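Local coordinates for protein aldehyde dehydrogenase 12 (Zea mays, PDB 6D97) that probably catalyses the NAD-dependent oxidation of L-glutamate gamma-semialdehyde to glutamate, the last step of proline catabolism in plants, at residues 302-307 against 471-476; 315-320 against 354-359. One frame throughout, in Å; residues are numbered along the deposited sequence.

Contact 1 of 2, residues 302-307 against 471-476; sequences LGPDVQ and PLFLQD
Two neighbouring parallel strands of the seven-stranded sheet, 298-302 and 463-467, each lead through a short connection to a helix, and the contact joins segments beyond them. This sheet belongs to the catalytic domain of the aldehyde dehydrogenase fold. Segment 302-307 starts at the strand end and leads to helix 309-321, and 471-476 begins helix 471-479. The CA atoms of Gly303 and Phe473 are the nearest across the segments, 7.2 Å apart. Phe473 carries the helix side of the contact alone. Its CG lies anti to the backbone N (chi1 -178°), which sends the ring out from the helix to the loop at Gly303 and Pro304. Gly303 approaches the ring obliquely, with its CA 3.6 Å from Phe473 CE2 and 3.7 Å from Phe473 CZ. Without a side chain there, the ring packs directly on the backbone. Leu302 O comes no closer than 4.5 Å to Phe473 CZ and bonds instead to Tyr443 OH. Ile466 and Leu448 also pack against the Phe473 side chain. Asp305 OD1 bonds to Ser468 OG and OD2 to Asn469 N, just before the helix. The remaining contact is a CH-pi interaction over one face of the ring. Pro304 CD sits 4.0 Å from the Phe473 ring centroid and 13° off the normal, displaced slightly toward the rim, with Phe473 CD1 its nearest ring atom at 3.9 Å.

Contact 2 of 2, residues 315-320 against 354-359; sequences VCDQDA and ERRKLE
Arg356 grips the Asp317 carboxylate side-on in a buried salt bridge. Its NE donates to Asp317 OD1 at 3.1 Å and also to Asp317 OD2 at 2.9 Å. Its NH2 gives the shorter bond to Asp317 OD2, 2.7 Å. The carboxylate lies at the edge of the guanidinium, but the two planes are 40° apart. NE meets both oxygens on the syn side, somewhat out of the carboxylate plane. NH2 comes to OD2 from well above it, 47° out, on the same face as NE. The Arg356 chain runs extended from CG to NE and approaches from the opposite direction to Asp317, whose CG is anti to the backbone N. The pair ties helix 309-321 to the loop that follows helix 345-354 in the catalytic domain of the aldehyde dehydrogenase fold. Two waters also lie beside Asp317 OD2. One accepts from Arg355 NE and is 2.9 Å from Asp317 OD2. The other accepts from Arg355 NH2 and lies within hydrogen-bonding distance of both Asp317 OD2 and Gln318 OE1. Gln318 bends at chi2 (-70°), bringing OE1 2.9 Å from Arg356 NH2. Gln318 NE2 is held by Thr547 OG1 of the fourth subunit. Arg356 NH1 is satisfied by Thr362 O and by Thr547 O of that subunit, and Arg355 NH2 also bonds to Pro544 O there.

Overall arrangement
From the N terminus, the chain passes most of the NAD-pocket residues (195-282) before it reaches strand 298-302 and the first segment of contact 1. Helix 309-321 follows and carries the first half of contact 2. Strand 331-337 and helix 345-354 come next, and 354-359 then closes the short loop of contact 2, with 33 residues between its segments. Contact 1 closes much later, at 471-476, with 163 residues between. Contact 2 thus falls wholly within the larger loop, and the two do not cross. Their centres are 26 Å apart. One strand-loop-helix unit, 298-321, therefore has two distant partners: its loop meets helix 471-479, and its helix meets the connection after 345-354.

Contact 1 of 2, residues 302-307 against 471-476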
ATOM      1  N   LEU A 302     -27.210 -18.520 -11.477  1.00 34.42           N
ATOM      2  CA  LEU A 302     -26.910 -19.868 -11.018  1.00 30.61           C
ATOM      3  C   LEU A 302     -26.106 -20.584 -12.095  1.00 33.07           C
ATOM      4  O   LEU A 302     -26.518 -20.628 -13.261  1.00 38.60           O
ATOM      5  CB  LEU A 302     -28.191 -20.647 -10.714  1.00 32.23           C
ATOM      6  CG  LEU A 302     -29.243 -20.060  -9.770  1.00 32.53           C
ATOM      7  CD1 LEU A 302     -30.377 -21.059  -9.588  1.00 35.20           C
ATOM      8  CD2 LEU A 302     -28.651 -19.676  -8.425  1.00 32.64           C
ATOM      9  N   GLY A 303     -24.960 -21.132 -11.708  1.00 29.70           N
ATOM     10  CA  GLY A 303     -24.131 -21.865 -12.631  1.00 31.96           C
ATOM     11  C   GLY A 303     -24.671 -23.249 -12.904  1.00 35.00           C
ATOM     12  O   GLY A 303     -25.733 -23.656 -12.415  1.00 36.90           O
ATOM     13  N   PRO A 304     -23.926 -24.009 -13.712  1.00 37.30           N
ATOM     14  CA  PRO A 304     -24.392 -25.351 -14.089  1.00 42.09           C
ATOM     15  C   PRO A 304     -24.249 -26.394 -12.992  1.00 37.04           C
ATOM     16  O   PRO A 304     -24.940 -27.419 -13.049  1.00 39.63           O
ATOM     17  CB  PRO A 304     -23.507 -25.699 -15.292  1.00 32.34           C
ATOM     18  CG  PRO A 304     -22.241 -24.956 -15.032  1.00 34.66           C
ATOM     19  CD  PRO A 304     -22.631 -23.676 -14.329  1.00 37.17           C
ATOM     20  N   ASP A 305     -23.387 -26.175 -12.001  1.00 35.31           N
ATOM     21  CA  ASP A 305     -23.085 -27.200 -11.000  1.00 36.75           C
ATOM     22  C   ASP A 305     -24.087 -27.105  -9.854  1.00 33.05           C
ATOM     23  O   ASP A 305     -23.912 -26.343  -8.902  1.00 41.72           O
ATOM     24  CB  ASP A 305     -21.648 -27.059 -10.511  1.00 34.68           C
ATOM     25  CG  ASP A 305     -21.295 -25.631 -10.152  1.00 48.11           C
ATOM     26  OD1 ASP A 305     -21.812 -24.704 -10.813  1.00 47.59           O
ATOM     27  OD2 ASP A 305     -20.510 -25.434  -9.202  1.00 46.33           O
ATOM     28  N   VAL A 306     -25.143 -27.916  -9.937  1.00 33.88           N
ATOM     29  CA  VAL A 306     -26.199 -27.896  -8.931  1.00 35.96           C
ATOM     30  C   VAL A 306     -25.717 -28.580  -7.660  1.00 43.08           C
ATOM     31  O   VAL A 306     -25.227 -29.717  -7.695  1.00 48.77           O
ATOM     32  CB  VAL A 306     -27.467 -28.575  -9.472  1.00 39.08           C
ATOM     33  CG1 VAL A 306     -28.575 -28.540  -8.425  1.00 38.38           C
ATOM     34  CG2 VAL A 306     -27.912 -27.913 -10.762  1.00 41.99           C
ATOM     35  N   GLN A 307     -25.872 -27.896  -6.526  1.00 42.74           N
ATOM     36  CA  GLN A 307     -25.508 -28.438  -5.221  1.00 41.80           C
ATOM     37  C   GLN A 307     -26.009 -27.491  -4.140  1.00 39.65           C
ATOM     38  O   GLN A 307     -26.332 -26.329  -4.411  1.00 40.33           O
ATOM     39  CB  GLN A 307     -23.996 -28.638  -5.088  1.00 37.38           C
ATOM     40  CG  GLN A 307     -23.200 -27.355  -5.194  1.00 36.60           C
ATOM     41  CD  GLN A 307     -21.713 -27.602  -5.317  1.00 53.19           C
ATOM     42  OE1 GLN A 307     -21.161 -27.573  -6.416  1.00 62.94           O
ATOM     43  NE2 GLN A 307     -21.055 -27.845  -4.190  1.00 56.45           N
ATOM     44  N   PRO A 471     -14.459 -22.744 -11.297  1.00 34.69           N
ATOM     45  CA  PRO A 471     -13.609 -21.556 -11.497  1.00 26.50           C
ATOM     46  C   PRO A 471     -13.611 -21.024 -12.923  1.00 29.29           C
ATOM     47  O   PRO A 471     -13.436 -19.815 -13.122  1.00 31.33           O
ATOM     48  CB  PRO A 471     -12.217 -22.050 -11.079  1.00 26.52           C
ATOM     49  CG  PRO A 471     -12.274 -23.530 -11.231  1.00 36.70           C
ATOM     50  CD  PRO A 471     -13.678 -23.922 -10.885  1.00 36.18           C
ATOM     51  N   LEU A 472     -13.795 -21.888 -13.924  1.00 26.01           N
ATOM     52  CA  LEU A 472     -13.850 -21.411 -15.303  1.00 31.37           C
ATOM     53  C   LEU A 472     -15.137 -20.636 -15.565  1.00 30.23           C
ATOM     54  O   LEU A 472     -15.131 -19.645 -16.305  1.00 34.50           O
ATOM     55  CB  LEU A 472     -13.718 -22.583 -16.275  1.00 27.62           C
ATOM     56  CG  LEU A 472     -12.537 -23.535 -16.068  1.00 33.63           C
ATOM     57  CD1 LEU A 472     -12.539 -24.604 -17.147  1.00 29.47           C
ATOM     58  CD2 LEU A 472     -11.199 -22.803 -16.044  1.00 27.63           C
ATOM     59  N   PHE A 473     -16.250 -21.075 -14.971  1.00 28.02           N
ATOM     60  CA  PHE A 473     -17.507 -20.343 -15.100  1.00 29.69           C
ATOM     61  C   PHE A 473     -17.439 -19.019 -14.351  1.00 32.93           C
ATOM     62  O   PHE A 473     -17.844 -17.974 -14.875  1.00 32.12           O
ATOM     63  CB  PHE A 473     -18.660 -21.203 -14.580  1.00 27.54           C
ATOM     64  CG  PHE A 473     -20.013 -20.560 -14.708  1.00 29.80           C
ATOM     65  CD1 PHE A 473     -20.730 -20.658 -15.889  1.00 28.28           C
ATOM     66  CD2 PHE A 473     -20.574 -19.870 -13.642  1.00 28.04           C
ATOM     67  CE1 PHE A 473     -21.982 -20.075 -16.008  1.00 27.52           C
ATOM     68  CE2 PHE A 473     -21.826 -19.287 -13.753  1.00 26.30           C
ATOM     69  CZ  PHE A 473     -22.531 -19.390 -14.937  1.00 27.08           C
ATOM     70  N   LEU A 474     -16.916 -19.049 -13.122  1.00 25.37           N
ATOM     71  CA  LEU A 474     -16.828 -17.838 -12.313  1.00 28.09           C
ATOM     72  C   LEU A 474     -15.974 -16.779 -12.999  1.00 29.99           C
ATOM     73  O   LEU A 474     -16.402 -15.631 -13.158  1.00 28.32           O
ATOM     74  CB  LEU A 474     -16.270 -18.167 -10.926  1.00 25.31           C
ATOM     75  CG  LEU A 474     -17.169 -18.934  -9.954  1.00 34.56           C
ATOM     76  CD1 LEU A 474     -16.432 -19.181  -8.651  1.00 26.78           C
ATOM     77  CD2 LEU A 474     -18.461 -18.174  -9.695  1.00 32.53           C
ATOM     78  N   GLN A 475     -14.764 -17.151 -13.428  1.00 27.85           N
ATOM     79  CA  GLN A 475     -13.871 -16.165 -14.030  1.00 27.99           C
ATOM     80  C   GLN A 475     -14.400 -15.662 -15.367  1.00 24.50           C
ATOM     81  O   GLN A 475     -14.113 -14.524 -15.757  1.00 32.42           O
ATOM     82  CB  GLN A 475     -12.470 -16.754 -14.187  1.00 28.45           C
ATOM     83  CG  GLN A 475     -12.294 -17.681 -15.374  1.00 24.17           C
ATOM     84  CD  GLN A 475     -10.919 -18.316 -15.405  1.00 26.53           C
ATOM     85  OE1 GLN A 475     -10.117 -18.124 -14.495  1.00 29.58           O
ATOM     86  NE2 GLN A 475     -10.644 -19.086 -16.450  1.00 25.51           N
ATOM     87  N   ASP A 476     -15.179 -16.482 -16.075  1.00 26.89           N
ATOM     88  CA  ASP A 476     -15.796 -16.028 -17.318  1.00 31.32           C
ATOM     89  C   ASP A 476     -16.879 -14.995 -17.039  1.00 30.75           C
ATOM     90  O   ASP A 476     -16.914 -13.930 -17.667  1.00 31.10           O
ATOM     91  CB  ASP A 476     -16.367 -17.223 -18.084  1.00 33.70           C
ATOM     92  CG  ASP A 476     -16.870 -16.844 -19.462  1.00 50.23           C
ATOM     93  OD1 ASP A 476     -16.158 -16.103 -20.169  1.00 52.14           O
ATOM     94  OD2 ASP A 476     -17.964 -17.301 -19.852  1.00 64.07           O
TER

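Contact 2 of 2, residues 315-320 against 354-359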
ATOM      1  N   VAL A 315     -30.767 -18.539   0.721  1.00 31.31           N
ATOM      2  CA  VAL A 315     -30.133 -17.272   0.374  1.00 32.73           C
ATOM      3  C   VAL A 315     -30.976 -16.514  -0.638  1.00 32.19           C
ATOM      4  O   VAL A 315     -31.084 -15.282  -0.582  1.00 30.78           O
ATOM      5  CB  VAL A 315     -28.707 -17.520  -0.146  1.00 31.59           C
ATOM      6  CG1 VAL A 315     -28.085 -16.223  -0.605  1.00 24.62           C
ATOM      7  CG2 VAL A 315     -27.869 -18.160   0.935  1.00 24.59           C
ATOM      8  N   CYS A 316     -31.593 -17.237  -1.576  1.00 31.53           N
ATOM      9  CA  CYS A 316     -32.487 -16.598  -2.536  1.00 34.02           C
ATOM     10  C   CYS A 316     -33.661 -15.927  -1.832  1.00 32.36           C
ATOM     11  O   CYS A 316     -34.042 -14.804  -2.180  1.00 27.71           O
ATOM     12  CB  CYS A 316     -32.984 -17.626  -3.552  1.00 32.79           C
ATOM     13  SG  CYS A 316     -31.852 -17.968  -4.924  1.00 36.73           S
ATOM     14  N   ASP A 317     -34.240 -16.593  -0.832  1.00 26.10           N
ATOM     15  CA  ASP A 317     -35.367 -16.006  -0.115  1.00 26.53           C
ATOM     16  C   ASP A 317     -34.934 -14.797   0.705  1.00 25.47           C
ATOM     17  O   ASP A 317     -35.637 -13.780   0.743  1.00 28.47           O
ATOM     18  CB  ASP A 317     -36.025 -17.053   0.783  1.00 25.85           C
ATOM     19  CG  ASP A 317     -37.121 -16.466   1.656  1.00 29.62           C
ATOM     20  OD1 ASP A 317     -38.221 -16.199   1.124  1.00 30.35           O
ATOM     21  OD2 ASP A 317     -36.876 -16.259   2.866  1.00 28.82           O
ATOM     22  N   GLN A 318     -33.785 -14.890   1.376  1.00 29.67           N
ATOM     23  CA  GLN A 318     -33.311 -13.763   2.170  1.00 34.16           C
ATOM     24  C   GLN A 318     -32.882 -12.609   1.277  1.00 33.98           C
ATOM     25  O   GLN A 318     -33.154 -11.444   1.587  1.00 29.66           O
ATOM     26  CB  GLN A 318     -32.161 -14.199   3.078  1.00 32.34           C
ATOM     27  CG  GLN A 318     -32.583 -15.147   4.188  1.00 33.34           C
ATOM     28  CD  GLN A 318     -33.430 -14.470   5.254  1.00 32.19           C
ATOM     29  OE1 GLN A 318     -34.387 -15.050   5.764  1.00 31.12           O
ATOM     30  NE2 GLN A 318     -33.076 -13.240   5.601  1.00 26.21           N
ATOM     31  N   ASP A 319     -32.218 -12.914   0.160  1.00 32.95           N
ATOM     32  CA  ASP A 319     -31.768 -11.858  -0.741  1.00 34.07           C
ATOM     33  C   ASP A 319     -32.950 -11.099  -1.323  1.00 31.81           C
ATOM     34  O   ASP A 319     -32.941  -9.866  -1.386  1.00 30.06           O
ATOM     35  CB  ASP A 319     -30.910 -12.440  -1.863  1.00 35.40           C
ATOM     36  CG  ASP A 319     -29.481 -12.684  -1.436  1.00 34.63           C
ATOM     37  OD1 ASP A 319     -29.033 -12.059  -0.453  1.00 33.14           O
ATOM     38  OD2 ASP A 319     -28.807 -13.500  -2.097  1.00 37.51           O
ATOM     39  N   ALA A 320     -33.986 -11.822  -1.743  1.00 25.48           N
ATOM     40  CA  ALA A 320     -35.090 -11.180  -2.443  1.00 25.68           C
ATOM     41  C   ALA A 320     -36.080 -10.522  -1.492  1.00 28.00           C
ATOM     42  O   ALA A 320     -36.689  -9.508  -1.851  1.00 33.26           O
ATOM     43  CB  ALA A 320     -35.812 -12.197  -3.328  1.00 25.94           C
ATOM     44  N   GLU A 354     -43.564 -18.237   1.771  1.00 35.05           N
ATOM     45  CA  GLU A 354     -44.888 -18.328   2.378  1.00 43.28           C
ATOM     46  C   GLU A 354     -44.854 -18.429   3.895  1.00 40.71           C
ATOM     47  O   GLU A 354     -45.912 -18.321   4.524  1.00 44.31           O
ATOM     48  CB  GLU A 354     -45.651 -19.523   1.798  1.00 44.03           C
ATOM     49  CG  GLU A 354     -46.104 -19.295   0.364  1.00 45.43           C
ATOM     50  CD  GLU A 354     -46.339 -20.581  -0.403  1.00 53.99           C
ATOM     51  OE1 GLU A 354     -46.978 -20.517  -1.477  1.00 47.87           O
ATOM     52  OE2 GLU A 354     -45.883 -21.649   0.060  1.00 67.12           O
ATOM     53  N   ARG A 355     -43.686 -18.635   4.499  1.00 31.82           N
ATOM     54  CA  ARG A 355     -43.569 -18.536   5.946  1.00 39.42           C
ATOM     55  C   ARG A 355     -43.218 -17.126   6.404  1.00 39.26           C
ATOM     56  O   ARG A 355     -43.068 -16.899   7.609  1.00 39.49           O
ATOM     57  CB  ARG A 355     -42.535 -19.538   6.479  1.00 34.21           C
ATOM     58  CG  ARG A 355     -41.151 -19.379   5.906  1.00 29.97           C
ATOM     59  CD  ARG A 355     -40.132 -20.155   6.724  1.00 31.61           C
ATOM     60  NE  ARG A 355     -38.774 -19.657   6.505  1.00 36.25           N
ATOM     61  CZ  ARG A 355     -37.691 -20.119   7.120  1.00 39.16           C
ATOM     62  NH1 ARG A 355     -37.796 -21.100   8.008  1.00 35.96           N
ATOM     63  NH2 ARG A 355     -36.500 -19.598   6.847  1.00 35.30           N
ATOM     64  N   ARG A 356     -43.090 -16.178   5.478  1.00 36.42           N
ATOM     65  CA  ARG A 356     -42.907 -14.780   5.839  1.00 39.82           C
ATOM     66  C   ARG A 356     -44.249 -14.168   6.212  1.00 38.63           C
ATOM     67  O   ARG A 356     -45.265 -14.418   5.558  1.00 36.40           O
ATOM     68  CB  ARG A 356     -42.267 -14.015   4.682  1.00 34.37           C
ATOM     69  CG  ARG A 356     -40.954 -14.637   4.261  1.00 38.37           C
ATOM     70  CD  ARG A 356     -40.116 -13.727   3.374  1.00 38.25           C
ATOM     71  NE  ARG A 356     -38.709 -14.122   3.433  1.00 28.44           N
ATOM     72  CZ  ARG A 356     -37.774 -13.482   4.129  1.00 25.77           C
ATOM     73  NH1 ARG A 356     -38.087 -12.390   4.817  1.00 25.13           N
ATOM     74  NH2 ARG A 356     -36.524 -13.936   4.135  1.00 24.85           N
ATOM     75  N   LYS A 357     -44.256 -13.375   7.281  1.00 37.28           N
ATOM     76  CA  LYS A 357     -45.513 -12.863   7.804  1.00 37.06           C
ATOM     77  C   LYS A 357     -45.311 -11.496   8.439  1.00 39.91           C
ATOM     78  O   LYS A 357     -44.205 -11.116   8.828  1.00 35.02           O
ATOM     79  CB  LYS A 357     -46.136 -13.829   8.816  1.00 40.54           C
ATOM     80  CG  LYS A 357     -45.172 -14.365   9.846  1.00 45.21           C
ATOM     81  CD  LYS A 357     -45.249 -15.876   9.875  1.00 60.92           C
ATOM     82  CE  LYS A 357     -44.559 -16.451  11.095  1.00 63.94           C
ATOM     83  NZ  LYS A 357     -44.909 -17.890  11.248  1.00 63.94           N
ATOM     84  N   LEU A 358     -46.425 -10.770   8.549  1.00 39.64           N
ATOM     85  CA  LEU A 358     -46.397  -9.394   9.035  1.00 38.27           C
ATOM     86  C   LEU A 358     -46.003  -9.320  10.505  1.00 40.49           C
ATOM     87  O   LEU A 358     -45.325  -8.373  10.923  1.00 41.01           O
ATOM     88  CB  LEU A 358     -47.768  -8.753   8.821  1.00 33.80           C
ATOM     89  CG  LEU A 358     -47.905  -7.260   9.096  1.00 36.84           C
ATOM     90  CD1 LEU A 358     -47.070  -6.491   8.097  1.00 32.99           C
ATOM     91  CD2 LEU A 358     -49.362  -6.840   9.020  1.00 32.89           C
ATOM     92  N   GLU A 359     -46.415 -10.308  11.304  1.00 40.23           N
ATOM     93  CA  GLU A 359     -46.346 -10.161  12.758  1.00 39.40           C
ATOM     94  C   GLU A 359     -44.911 -10.118  13.274  1.00 39.08           C
ATOM     95  O   GLU A 359     -44.661  -9.539  14.337  1.00 38.67           O
ATOM     96  CB  GLU A 359     -47.131 -11.281  13.445  1.00 39.19           C
ATOM     97  CG  GLU A 359     -48.652 -11.113  13.386  1.00 50.47           C
ATOM     98  CD  GLU A 359     -49.279 -11.796  12.181  1.00 59.09           C
ATOM     99  OE1 GLU A 359     -50.482 -12.140  12.245  1.00 64.55           O
ATOM    100  OE2 GLU A 359     -48.566 -12.002  11.175  1.00 55.14           O
TER
HETATM  101  O   HOH W   1     -38.609 -17.425   4.828  1.00 30.99           O
HETATM  102  O   HOH W   2     -35.541 -17.640   4.959  1.00 34.84           O